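Local coordinates for protein transcription termination factor FttA (Methanosarcina mazei, PDB 2XR1) that probably terminates transcription by cleaving nascent RNA at the RNA polymerase exit channel and degrading the released transcript, using two zinc ions, at residues H245-H250 against G331-S336; L210-V215 against V241-A246; I309-E314 against L325-A330; R146-I151 against T272-V277. All blocks are in the same frame, centred on the assembly; numbering follows the deposited sequence.

Contact 1 (H245-H250 against G331-S336); sequences HAHLDH and GHILGS. With ZN (zinc ion), chain E; ZN (zinc ion), chain F.
With chi1 at 65°, CG of His-245 stands between its own backbone N and carbonyl carbon, while CG of His-332 lies anti to N (chi1 174°). The two rings are thereby carried together as an offset T-shaped pair, the CD2 edge of His-332 directed at one face of His-245 with the planes 89° apart. Each turns NE2 to the same zinc ion, His-245 NE2 at 2.2 Å and His-332 NE2 also at 2.2 Å. His-247 presents its other nitrogen, ND1, 2.0 Å from that metal, and meets His-332 rim to rim. Ile-333 packs against this trio: its CD1 sits over the centre of the His-247 ring, 3.9 Å from the centroid, and at the edge of His-245. The type II turn from Ile-333 to Ser-336 is tied back to His-332, whose N donates to Ser-336 OG (2.9 Å). Gly-582 O, bonded to His-332 ND1, and the zinc on NE2 together fix that ring's rotation. Asp-249 OD2 and His-250 NE2 grip a second zinc ion, each at 2.1 Å. Asp-355 bridges the two metals and His-607 completes the second. Such a dinuclear centre, with the HxHxDH signature, is that of the metallo-beta-lactamase superfamily.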
loop_
_atom_site.group_PDB
_atom_site.type_symbol
_atom_site.label_atom_id
_atom_site.label_comp_id
_atom_site.label_asym_id
_atom_site.label_seq_id
_atom_site.Cartn_x
_atom_site.Cartn_y
_atom_site.Cartn_z
ATOM N N HIS B 245 1.114 -16.092 17.542
ATOM C CA HIS B 245 1.705 -16.883 18.614
ATOM C C HIS B 245 2.720 -16.020 19.346
ATOM O O HIS B 245 3.012 -14.914 18.921
ATOM C CB HIS B 245 2.342 -18.204 18.124
ATOM C CG HIS B 245 3.519 -18.039 17.217
ATOM N ND1 HIS B 245 3.411 -17.581 15.918
ATOM C CD2 HIS B 245 4.835 -18.316 17.408
ATOM C CE1 HIS B 245 4.611 -17.575 15.359
ATOM N NE2 HIS B 245 5.488 -18.039 16.230
ATOM N N ALA B 246 3.248 -16.541 20.449
ATOM C CA ALA B 246 3.955 -15.713 21.418
ATOM C C ALA B 246 5.364 -15.363 21.055
ATOM O O ALA B 246 5.960 -14.578 21.742
ATOM C CB ALA B 246 3.950 -16.369 22.784
ATOM N N HIS B 247 5.904 -15.915 19.972
ATOM C CA HIS B 247 7.301 -15.656 19.643
ATOM C C HIS B 247 7.573 -14.162 19.433
ATOM O O HIS B 247 6.783 -13.453 18.826
ATOM C CB HIS B 247 7.748 -16.464 18.441
ATOM C CG HIS B 247 8.096 -17.886 18.748
ATOM N ND1 HIS B 247 7.925 -18.900 17.830
ATOM C CD2 HIS B 247 8.634 -18.455 19.844
ATOM C CE1 HIS B 247 8.338 -20.035 18.360
ATOM N NE2 HIS B 247 8.766 -19.792 19.582
ATOM N N LEU B 248 8.703 -13.711 19.959
ATOM C CA LEU B 248 9.095 -12.321 19.842
ATOM C C LEU B 248 9.029 -11.798 18.409
ATOM O O LEU B 248 8.562 -10.699 18.199
ATOM C CB LEU B 248 10.466 -12.084 20.474
ATOM C CG LEU B 248 10.286 -11.754 21.961
ATOM C CD1 LEU B 248 11.567 -11.917 22.737
ATOM C CD2 LEU B 248 9.646 -10.361 22.174
ATOM N N ASP B 249 9.420 -12.618 17.431
ATOM C CA ASP B 249 9.440 -12.212 16.029
ATOM C C ASP B 249 8.034 -12.081 15.493
ATOM O O ASP B 249 7.892 -11.905 14.309
ATOM C CB ASP B 249 10.296 -13.186 15.164
ATOM C CG ASP B 249 9.696 -14.630 15.053
ATOM O OD1 ASP B 249 9.507 -15.267 16.114
ATOM O OD2 ASP B 249 9.430 -15.167 13.931
ATOM N N HIS B 250 7.006 -12.232 16.341
ATOM C CA HIS B 250 5.606 -11.997 15.949
ATOM C C HIS B 250 4.751 -11.039 16.834
ATOM O O HIS B 250 3.705 -10.539 16.380
ATOM C CB HIS B 250 4.877 -13.323 15.876
ATOM C CG HIS B 250 5.451 -14.261 14.865
ATOM N ND1 HIS B 250 4.887 -14.471 13.622
ATOM C CD2 HIS B 250 6.557 -15.029 14.912
ATOM C CE1 HIS B 250 5.634 -15.329 12.955
ATOM N NE2 HIS B 250 6.658 -15.679 13.707
ATOM N N GLY B 331 0.023 -26.018 15.862
ATOM C CA GLY B 331 0.998 -27.052 16.176
ATOM C C GLY B 331 2.420 -26.568 16.374
ATOM O O GLY B 331 3.335 -27.378 16.441
ATOM N N HIS B 332 2.635 -25.258 16.511
ATOM C CA HIS B 332 3.986 -24.695 16.530
ATOM C C HIS B 332 4.461 -24.546 17.972
ATOM O O HIS B 332 5.457 -25.122 18.351
ATOM C CB HIS B 332 3.947 -23.364 15.791
ATOM C CG HIS B 332 5.222 -22.578 15.823
ATOM N ND1 HIS B 332 6.396 -23.036 15.273
ATOM C CD2 HIS B 332 5.476 -21.322 16.261
ATOM C CE1 HIS B 332 7.323 -22.097 15.379
ATOM N NE2 HIS B 332 6.791 -21.046 15.975
ATOM N N ILE B 333 3.767 -23.742 18.770
ATOM C CA ILE B 333 4.054 -23.623 20.188
ATOM C C ILE B 333 2.736 -23.505 20.893
ATOM O O ILE B 333 1.716 -23.373 20.236
ATOM C CB ILE B 333 4.945 -22.436 20.569
ATOM C CG1 ILE B 333 4.305 -21.101 20.231
ATOM C CG2 ILE B 333 6.256 -22.563 19.967
ATOM C CD1 ILE B 333 5.075 -19.847 20.832
ATOM N N LEU B 334 2.778 -23.582 22.214
ATOM C CA LEU B 334 1.617 -23.509 23.052
ATOM C C LEU B 334 0.812 -22.338 22.678
ATOM O O LEU B 334 1.236 -21.228 22.874
ATOM C CB LEU B 334 2.020 -23.397 24.539
ATOM C CG LEU B 334 0.889 -23.410 25.568
ATOM C CD1 LEU B 334 0.099 -24.728 25.553
ATOM C CD2 LEU B 334 1.460 -23.109 26.938
ATOM N N GLY B 335 -0.370 -22.583 22.143
ATOM C CA GLY B 335 -1.336 -21.513 21.867
ATOM C C GLY B 335 -1.228 -20.965 20.483
ATOM O O GLY B 335 -1.962 -20.047 20.158
ATOM N N SER B 336 -0.320 -21.508 19.677
ATOM C CA SER B 336 -0.108 -21.006 18.303
ATOM C C SER B 336 -1.371 -21.185 17.484
ATOM O O SER B 336 -2.065 -22.183 17.572
ATOM C CB SER B 336 1.079 -21.685 17.603
ATOM O OG SER B 336 0.892 -23.093 17.331
HETATM ZN ZN ZN E . 7.460 -18.911 15.856
HETATM ZN ZN ZN F . 8.379 -16.927 13.481
#

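Contact 2 (L210-V215 against V241-A246); sequences LIDCGV and VIVTHA. With ZN (zinc ion), chain E.
Asp-212 meets Thr-244 through both carboxylate oxygens. Its OD1 accepts the backbone N-H of Thr-244 (N to OD1 2.8 Å, 167° at the hydrogen), and its OD2 accepts the hydroxyl of Thr-244 (OG1 to OD2 2.8 Å). Each oxygen uses its syn lone pair, so the carboxylate is held at both corners and its rotation is fixed. OD2 has a further partner in His-250 ND1. The Thr-244 hydroxyl in turn accepts a bond from His-245 ND1, 3.1 Å from OG1 and 24° out of the imidazole plane, while NE2 of that ring binds zinc. Asp-212 is a second-shell residue for the zinc bound by His-250 and, through Thr-244, lies one step further from the zinc bound by His-245, consistent with the motif 1 aspartate that follows a strand in metallo-beta-lactamase folds. Behind it, two parallel strands bring the loops into register: Ile-242 N bonds to Leu-210 O at 2.7 Å, and Asp-212 N to Ile-242 O at 2.7 Å. On one face of this sheet Leu-210 and Val-241 lie side by side, Leu-210 CB 4.0 Å from Val-241 CG2, against Leu-257 of helix 254-259. Ile-211 and Ile-242 project from the other face. There the Ile-211 and Thr-244 side chains cross at about a right angle, Ile-211 CG2 touching Thr-244 CG2 at 3.7 Å, and Ile-242 packs against Leu-325 and Phe-327 of the second sheet.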
loop_
_atom_site.group_PDB
_atom_site.type_symbol
_atom_site.label_atom_id
_atom_site.label_comp_id
_atom_site.label_asym_id
_atom_site.label_seq_id
_atom_site.Cartn_x
_atom_site.Cartn_y
_atom_site.Cartn_z
ATOM N N LEU B 210 -4.285 -5.741 11.498
ATOM C CA LEU B 210 -2.861 -5.976 11.520
ATOM C C LEU B 210 -2.611 -7.370 12.053
ATOM O O LEU B 210 -3.015 -7.662 13.168
ATOM C CB LEU B 210 -2.192 -4.920 12.400
ATOM C CG LEU B 210 -0.826 -4.384 12.040
ATOM C CD1 LEU B 210 -0.730 -3.807 10.645
ATOM C CD2 LEU B 210 -0.553 -3.343 13.083
ATOM N N ILE B 211 -1.985 -8.242 11.261
ATOM C CA ILE B 211 -1.613 -9.535 11.760
ATOM C C ILE B 211 -0.120 -9.505 12.101
ATOM O O ILE B 211 0.721 -9.306 11.224
ATOM C CB ILE B 211 -1.928 -10.664 10.780
ATOM C CG1 ILE B 211 -3.441 -10.783 10.552
ATOM C CG2 ILE B 211 -1.393 -12.012 11.328
ATOM C CD1 ILE B 211 -4.027 -10.071 9.307
ATOM N N ASP B 212 0.175 -9.717 13.384
ATOM C CA ASP B 212 1.528 -9.739 13.944
ATOM C C ASP B 212 2.221 -8.363 13.881
ATOM O O ASP B 212 1.868 -7.499 13.086
ATOM C CB ASP B 212 2.406 -10.865 13.339
ATOM C CG ASP B 212 1.986 -12.294 13.818
ATOM O OD1 ASP B 212 1.266 -12.374 14.856
ATOM O OD2 ASP B 212 2.385 -13.351 13.175
ATOM N N CYS B 213 3.183 -8.168 14.776
ATOM C CA CYS B 213 4.067 -7.073 14.719
ATOM C C CYS B 213 5.357 -7.396 15.438
ATOM O O CYS B 213 5.508 -7.021 16.585
ATOM C CB CYS B 213 3.419 -5.879 15.334
ATOM S SG CYS B 213 4.347 -4.418 14.917
ATOM N N GLY B 214 6.302 -8.051 14.736
ATOM C CA GLY B 214 7.462 -8.668 15.374
ATOM C C GLY B 214 8.706 -7.835 15.488
ATOM O O GLY B 214 8.794 -6.777 14.895
ATOM N N VAL B 215 9.679 -8.323 16.256
ATOM C CA VAL B 215 11.020 -7.766 16.266
ATOM C C VAL B 215 11.823 -8.421 15.175
ATOM O O VAL B 215 11.494 -9.502 14.753
ATOM C CB VAL B 215 11.777 -8.016 17.600
ATOM C CG1 VAL B 215 11.101 -7.332 18.736
ATOM C CG2 VAL B 215 11.892 -9.502 17.874
ATOM N N VAL B 241 -5.353 -5.843 16.161
ATOM C CA VAL B 241 -4.078 -6.485 15.978
ATOM C C VAL B 241 -4.309 -7.939 16.346
ATOM O O VAL B 241 -4.908 -8.222 17.375
ATOM C CB VAL B 241 -2.966 -5.811 16.852
ATOM C CG1 VAL B 241 -1.694 -6.587 16.805
ATOM C CG2 VAL B 241 -2.707 -4.340 16.354
ATOM N N ILE B 242 -3.887 -8.858 15.476
ATOM C CA ILE B 242 -3.908 -10.260 15.814
ATOM C C ILE B 242 -2.489 -10.753 16.067
ATOM O O ILE B 242 -1.599 -10.504 15.288
ATOM C CB ILE B 242 -4.615 -11.070 14.740
ATOM C CG1 ILE B 242 -6.132 -10.901 14.893
ATOM C CG2 ILE B 242 -4.326 -12.551 14.883
ATOM C CD1 ILE B 242 -6.706 -9.665 14.317
ATOM N N VAL B 243 -2.277 -11.453 17.160
ATOM C CA VAL B 243 -0.998 -12.075 17.446
ATOM C C VAL B 243 -1.196 -13.583 17.236
ATOM O O VAL B 243 -2.013 -14.233 17.904
ATOM C CB VAL B 243 -0.550 -11.767 18.885
ATOM C CG1 VAL B 243 0.705 -12.497 19.205
ATOM C CG2 VAL B 243 -0.381 -10.226 19.119
ATOM N N THR B 244 -0.438 -14.136 16.306
ATOM C CA THR B 244 -0.615 -15.514 15.909
ATOM C C THR B 244 -0.012 -16.473 16.934
ATOM O O THR B 244 -0.563 -17.544 17.164
ATOM C CB THR B 244 0.052 -15.776 14.570
ATOM O OG1 THR B 244 1.424 -15.473 14.710
ATOM C CG2 THR B 244 -0.522 -14.927 13.467
ATOM N N HIS B 245 1.114 -16.092 17.542
ATOM C CA HIS B 245 1.705 -16.883 18.614
ATOM C C HIS B 245 2.720 -16.020 19.346
ATOM O O HIS B 245 3.012 -14.914 18.921
ATOM C CB HIS B 245 2.342 -18.204 18.124
ATOM C CG HIS B 245 3.519 -18.039 17.217
ATOM N ND1 HIS B 245 3.411 -17.581 15.918
ATOM C CD2 HIS B 245 4.835 -18.316 17.408
ATOM C CE1 HIS B 245 4.611 -17.575 15.359
ATOM N NE2 HIS B 245 5.488 -18.039 16.230
ATOM N N ALA B 246 3.248 -16.541 20.449
ATOM C CA ALA B 246 3.955 -15.713 21.418
ATOM C C ALA B 246 5.364 -15.363 21.055
ATOM O O ALA B 246 5.960 -14.578 21.742
ATOM C CB ALA B 246 3.950 -16.369 22.784
HETATM ZN ZN ZN E . 7.460 -18.911 15.856
#

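Contact 3 (I309-E314 against L325-A330); sequences IPLDYE and LTFHNA
Tyr-313 lays one face of its ring against the backbone of His-328 and Asn-329, with Asn-329 N 3.8 Å above the centre of the Tyr-313 ring. The amide of Asn-329 stands nearly upright to that ring, at 85°. The phenol oxygen is hydrogen-bonded to Ser-336 O, while Asn-329 ND2 bonds to Asp-365 O. On the buried side Leu-311 is the bump: it rests against the hollow formed by two side chains of the strand, its CB 4.0 Å from Phe-327 CD2 and its CD1 4.1 Å from Leu-325 CD2. The CG2 methyl of Thr-326 meets the backbone of Glu-314, 3.6 Å from its CA. Residues 311-314 run at 78° to 325-330, so direct backbone pairing is limited to Glu-314 N with Phe-327 O, 2.7 Å apart. One step back, a water links the two backbones, donating to Asp-312 O at 2.8 Å and accepting from Phe-327 N. The strand 323-329 lies between 317-320 and 337-343 in one sheet, whereas Leu-311 is bonded through its backbone to Cys-268, at the end of strand 266-268 in the other sheet; Pro-310 rests on Pro-270 at the start of helix 270-290.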
loop_
_atom_site.group_PDB
_atom_site.type_symbol
_atom_site.label_atom_id
_atom_site.label_comp_id
_atom_site.label_asym_id
_atom_site.label_seq_id
_atom_site.Cartn_x
_atom_site.Cartn_y
_atom_site.Cartn_z
ATOM N N ILE B 309 -7.525 -9.260 24.243
ATOM C CA ILE B 309 -8.745 -10.056 24.351
ATOM C C ILE B 309 -8.516 -11.495 23.886
ATOM O O ILE B 309 -8.419 -11.778 22.709
ATOM C CB ILE B 309 -9.883 -9.413 23.551
ATOM C CG1 ILE B 309 -10.060 -7.938 23.952
ATOM C CG2 ILE B 309 -11.148 -10.182 23.769
ATOM C CD1 ILE B 309 -10.937 -7.152 23.001
ATOM N N PRO B 310 -8.386 -12.419 24.814
ATOM C CA PRO B 310 -8.103 -13.785 24.373
ATOM C C PRO B 310 -9.286 -14.446 23.759
ATOM O O PRO B 310 -10.369 -14.221 24.224
ATOM C CB PRO B 310 -7.780 -14.513 25.668
ATOM C CG PRO B 310 -8.436 -13.663 26.788
ATOM C CD PRO B 310 -8.305 -12.258 26.293
ATOM N N LEU B 311 -9.062 -15.286 22.755
ATOM C CA LEU B 311 -10.077 -16.110 22.145
ATOM C C LEU B 311 -9.584 -17.509 22.067
ATOM O O LEU B 311 -8.428 -17.744 21.698
ATOM C CB LEU B 311 -10.325 -15.651 20.733
ATOM C CG LEU B 311 -10.543 -14.160 20.537
ATOM C CD1 LEU B 311 -10.769 -13.967 19.029
ATOM C CD2 LEU B 311 -11.697 -13.662 21.401
ATOM N N ASP B 312 -10.450 -18.466 22.354
ATOM C CA ASP B 312 -10.102 -19.866 22.204
ATOM C C ASP B 312 -10.196 -20.333 20.741
ATOM O O ASP B 312 -10.898 -19.726 19.895
ATOM C CB ASP B 312 -10.982 -20.712 23.102
ATOM C CG ASP B 312 -10.636 -20.535 24.600
ATOM O OD1 ASP B 312 -9.577 -21.011 25.036
ATOM O OD2 ASP B 312 -11.418 -19.933 25.375
ATOM N N TYR B 313 -9.480 -21.420 20.435
ATOM C CA TYR B 313 -9.651 -22.077 19.155
ATOM C C TYR B 313 -11.144 -22.291 18.842
ATOM O O TYR B 313 -11.956 -22.624 19.749
ATOM C CB TYR B 313 -8.973 -23.426 19.158
ATOM C CG TYR B 313 -7.482 -23.423 19.307
ATOM C CD1 TYR B 313 -6.704 -22.397 18.798
ATOM C CD2 TYR B 313 -6.831 -24.494 19.888
ATOM C CE1 TYR B 313 -5.309 -22.421 18.914
ATOM C CE2 TYR B 313 -5.459 -24.525 19.977
ATOM C CZ TYR B 313 -4.703 -23.491 19.494
ATOM O OH TYR B 313 -3.308 -23.505 19.624
ATOM N N GLU B 314 -11.477 -22.140 17.554
ATOM C CA GLU B 314 -12.803 -22.487 17.009
ATOM C C GLU B 314 -13.953 -21.573 17.436
ATOM O O GLU B 314 -15.108 -21.908 17.277
ATOM C CB GLU B 314 -13.170 -23.947 17.317
ATOM C CG GLU B 314 -12.297 -24.972 16.614
ATOM C CD GLU B 314 -12.868 -26.403 16.716
ATOM O OE1 GLU B 314 -14.012 -26.618 17.256
ATOM O OE2 GLU B 314 -12.162 -27.329 16.260
ATOM N N LEU B 325 -13.248 -13.609 12.698
ATOM C CA LEU B 325 -11.983 -14.315 12.919
ATOM C C LEU B 325 -12.218 -15.597 13.705
ATOM O O LEU B 325 -13.032 -15.619 14.640
ATOM C CB LEU B 325 -11.039 -13.438 13.734
ATOM C CG LEU B 325 -9.799 -14.130 14.334
ATOM C CD1 LEU B 325 -8.846 -14.638 13.240
ATOM C CD2 LEU B 325 -9.049 -13.215 15.336
ATOM N N THR B 326 -11.514 -16.662 13.289
ATOM C CA THR B 326 -11.480 -17.944 14.013
ATOM C C THR B 326 -10.053 -18.446 14.128
ATOM O O THR B 326 -9.361 -18.623 13.111
ATOM C CB THR B 326 -12.244 -19.050 13.320
ATOM O OG1 THR B 326 -13.411 -18.540 12.679
ATOM C CG2 THR B 326 -12.656 -20.134 14.338
ATOM N N PHE B 327 -9.617 -18.724 15.345
ATOM C CA PHE B 327 -8.304 -19.328 15.508
ATOM C C PHE B 327 -8.404 -20.847 15.473
ATOM O O PHE B 327 -9.406 -21.417 15.911
ATOM C CB PHE B 327 -7.700 -18.931 16.848
ATOM C CG PHE B 327 -7.241 -17.502 16.932
ATOM C CD1 PHE B 327 -6.464 -16.934 15.932
ATOM C CD2 PHE B 327 -7.533 -16.758 18.059
ATOM C CE1 PHE B 327 -6.026 -15.628 16.044
ATOM C CE2 PHE B 327 -7.069 -15.451 18.215
ATOM C CZ PHE B 327 -6.326 -14.888 17.225
ATOM N N HIS B 328 -7.368 -21.509 14.956
ATOM C CA HIS B 328 -7.298 -22.969 14.962
ATOM C C HIS B 328 -5.891 -23.398 15.370
ATOM O O HIS B 328 -4.951 -22.643 15.250
ATOM C CB HIS B 328 -7.602 -23.550 13.592
ATOM C CG HIS B 328 -8.953 -23.206 13.037
ATOM N ND1 HIS B 328 -10.026 -24.076 13.088
ATOM C CD2 HIS B 328 -9.370 -22.142 12.311
ATOM C CE1 HIS B 328 -11.059 -23.539 12.460
ATOM N NE2 HIS B 328 -10.687 -22.363 11.982
ATOM N N ASN B 329 -5.739 -24.647 15.795
ATOM C CA ASN B 329 -4.453 -25.134 16.223
ATOM C C ASN B 329 -3.382 -25.053 15.127
ATOM O O ASN B 329 -3.601 -25.472 14.009
ATOM C CB ASN B 329 -4.556 -26.569 16.692
ATOM C CG ASN B 329 -3.213 -27.105 17.199
ATOM O OD1 ASN B 329 -2.765 -26.737 18.269
ATOM N ND2 ASN B 329 -2.578 -27.988 16.423
ATOM N N ALA B 330 -2.212 -24.524 15.456
ATOM C CA ALA B 330 -1.135 -24.405 14.446
ATOM C C ALA B 330 -0.086 -25.477 14.646
ATOM O O ALA B 330 0.648 -25.765 13.731
ATOM C CB ALA B 330 -0.477 -23.039 14.491
HETATM O O HOH W 1 -11.221 -18.438 17.383
#

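Contact 4 (R146-I151 against T272-V277); sequences RTVKNI and TRDLMV
Helix segments 146-151 and 272-277 cross almost at right angles, 98° between their N-to-C directions, with axes 9.8 Å apart at the closest. Their nearest CA atoms are those of Val-148 and Asp-274, 6.4 Å apart. Ile-151 makes the main insertion. Its CG1 lies beside the backbone N (chi1 -71°) and the chain continues extended (chi2 172°), which sends CD1 to the other helix, 4.0 Å from Val-277 CB and next to the carboxylate of Asp-274. The second branch of Ile-151, CG2, sits over the centre of one face of the Arg-273 guanidinium, 4.3 Å from Arg-273 CZ. Methyl groups pack on the Asp-274 carboxylate: Val-148 CG2 comes to 3.4 Å from its OD2. These oxygens nevertheless have polar partners, since OD1 is in a salt bridge with Arg-273, its hydrogen bond from NE long and weak at 3.4 Å, and OD2 is hydrogen-bonded to His-461. One residue before Val-148, the methyl of Thr-147 rests on the backbone of the other helix, CG2 being 3.9 Å from Asp-274 O, while its hydroxyl bonds to Glu-453. Leu-305 of helix 299-306 packs against Ile-151, Arg-273 and Val-277. The arrangement is a near-perpendicular helix packing at a junction of domains: helix 146-157, following the KH strand 134-139, meets helix 270-290 of the metallo-beta-lactamase domain, with Glu-453 and His-461 contributed by the beta-CASP region.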
loop_
_atom_site.group_PDB
_atom_site.type_symbol
_atom_site.label_atom_id
_atom_site.label_comp_id
_atom_site.label_asym_id
_atom_site.label_seq_id
_atom_site.Cartn_x
_atom_site.Cartn_y
_atom_site.Cartn_z
ATOM N N ARG B 146 4.051 -17.954 38.114
ATOM C CA ARG B 146 4.105 -16.643 38.745
ATOM C C ARG B 146 3.592 -15.561 37.787
ATOM O O ARG B 146 3.056 -14.536 38.228
ATOM C CB ARG B 146 5.535 -16.361 39.236
ATOM C CG ARG B 146 5.772 -14.962 39.813
ATOM C CD ARG B 146 6.937 -14.946 40.838
ATOM N N THR B 147 3.727 -15.799 36.484
ATOM C CA THR B 147 3.220 -14.868 35.481
ATOM C C THR B 147 1.704 -14.888 35.420
ATOM O O THR B 147 1.068 -13.851 35.404
ATOM C CB THR B 147 3.748 -15.220 34.105
ATOM O OG1 THR B 147 5.141 -15.533 34.216
ATOM C CG2 THR B 147 3.497 -14.073 33.087
ATOM N N VAL B 148 1.124 -16.073 35.382
ATOM C CA VAL B 148 -0.324 -16.186 35.341
ATOM C C VAL B 148 -0.972 -15.470 36.508
ATOM O O VAL B 148 -1.969 -14.798 36.313
ATOM C CB VAL B 148 -0.801 -17.662 35.331
ATOM C CG1 VAL B 148 -2.283 -17.752 35.685
ATOM C CG2 VAL B 148 -0.530 -18.281 33.990
ATOM N N LYS B 149 -0.391 -15.615 37.700
ATOM C CA LYS B 149 -0.886 -14.960 38.905
ATOM C C LYS B 149 -0.712 -13.442 38.854
ATOM O O LYS B 149 -1.627 -12.722 39.235
ATOM C CB LYS B 149 -0.245 -15.610 40.162
ATOM C CG LYS B 149 -0.005 -14.735 41.385
ATOM C CD LYS B 149 0.630 -15.558 42.525
ATOM C CE LYS B 149 1.729 -14.800 43.321
ATOM N NZ LYS B 149 1.183 -13.784 44.280
ATOM N N ASN B 150 0.435 -12.956 38.386
ATOM C CA ASN B 150 0.676 -11.504 38.297
ATOM C C ASN B 150 -0.297 -10.826 37.339
ATOM O O ASN B 150 -0.821 -9.743 37.650
ATOM C CB ASN B 150 2.108 -11.195 37.856
ATOM C CG ASN B 150 3.099 -11.312 38.975
ATOM O OD1 ASN B 150 2.920 -10.740 40.047
ATOM N ND2 ASN B 150 4.172 -12.035 38.729
ATOM N N ILE B 151 -0.535 -11.472 36.191
ATOM C CA ILE B 151 -1.527 -10.990 35.229
ATOM C C ILE B 151 -2.943 -10.933 35.840
ATOM O O ILE B 151 -3.659 -9.940 35.708
ATOM C CB ILE B 151 -1.565 -11.854 33.988
ATOM C CG1 ILE B 151 -0.309 -11.643 33.159
ATOM C CG2 ILE B 151 -2.718 -11.486 33.141
ATOM C CD1 ILE B 151 -0.176 -12.619 31.985
ATOM N N THR B 272 -1.075 -17.670 24.459
ATOM C CA THR B 272 -0.306 -16.636 23.833
ATOM C C THR B 272 -0.250 -15.418 24.729
ATOM O O THR B 272 0.777 -14.788 24.886
ATOM C CB THR B 272 -0.926 -16.239 22.467
ATOM O OG1 THR B 272 -0.855 -17.363 21.603
ATOM C CG2 THR B 272 -0.209 -15.096 21.826
ATOM N N ARG B 273 -1.381 -15.062 25.296
ATOM C CA ARG B 273 -1.450 -13.870 26.087
ATOM C C ARG B 273 -0.404 -13.941 27.187
ATOM O O ARG B 273 0.397 -13.033 27.364
ATOM C CB ARG B 273 -2.826 -13.790 26.698
ATOM C CG ARG B 273 -3.235 -12.399 27.040
ATOM C CD ARG B 273 -3.200 -12.141 28.478
ATOM N NE ARG B 273 -4.046 -13.011 29.282
ATOM C CZ ARG B 273 -5.218 -12.655 29.827
ATOM N NH1 ARG B 273 -5.777 -11.450 29.594
ATOM N NH2 ARG B 273 -5.864 -13.517 30.612
ATOM N N ASP B 274 -0.406 -15.055 27.904
ATOM C CA ASP B 274 0.495 -15.213 29.048
ATOM C C ASP B 274 1.975 -15.219 28.644
ATOM O O ASP B 274 2.813 -14.582 29.322
ATOM C CB ASP B 274 0.140 -16.489 29.792
ATOM C CG ASP B 274 -1.252 -16.428 30.448
ATOM O OD1 ASP B 274 -1.840 -15.313 30.558
ATOM O OD2 ASP B 274 -1.751 -17.505 30.885
ATOM N N LEU B 275 2.289 -15.906 27.526
ATOM C CA LEU B 275 3.655 -16.014 27.043
ATOM C C LEU B 275 4.133 -14.667 26.558
ATOM O O LEU B 275 5.236 -14.268 26.880
ATOM C CB LEU B 275 3.771 -17.064 25.953
ATOM C CG LEU B 275 3.523 -18.496 26.434
ATOM C CD1 LEU B 275 3.206 -19.501 25.297
ATOM C CD2 LEU B 275 4.681 -18.900 27.308
ATOM N N MET B 276 3.283 -13.952 25.836
ATOM C CA MET B 276 3.605 -12.658 25.276
ATOM C C MET B 276 4.043 -11.680 26.376
ATOM O O MET B 276 5.025 -10.947 26.223
ATOM C CB MET B 276 2.378 -12.103 24.563
ATOM C CG MET B 276 2.461 -10.617 24.202
ATOM S SD MET B 276 1.159 -10.187 22.991
ATOM C CE MET B 276 -0.306 -10.124 24.042
ATOM N N VAL B 277 3.305 -11.649 27.484
ATOM C CA VAL B 277 3.686 -10.775 28.587
ATOM C C VAL B 277 5.057 -11.186 29.147
ATOM O O VAL B 277 5.925 -10.345 29.408
ATOM C CB VAL B 277 2.592 -10.761 29.703
ATOM C CG1 VAL B 277 3.129 -10.223 31.037
ATOM C CG2 VAL B 277 1.402 -9.919 29.221
#

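Overall arrangement
From the N terminus, segment 146-151 comes first and its long loop closes at 272-277, joining the helix that follows strand 134-139 to the metallo-beta-lactamase domain (contact 4). Contact 2 falls entirely within that loop, pairing neighbouring strands of one sheet. Contact 1 starts there too, on the stretch where contact 2 ends, sharing His-245 and Ala-246 with it, but closes only at 331-336, so it crosses contact 4. Contact 3 is enclosed by contact 1 and opens after contact 4 has closed. Contacts 2 and 3 meet between the two sheets, and Leu-275 of helix 270-290 packs on Ala-246, carrying contact 4 to the metal-site loops.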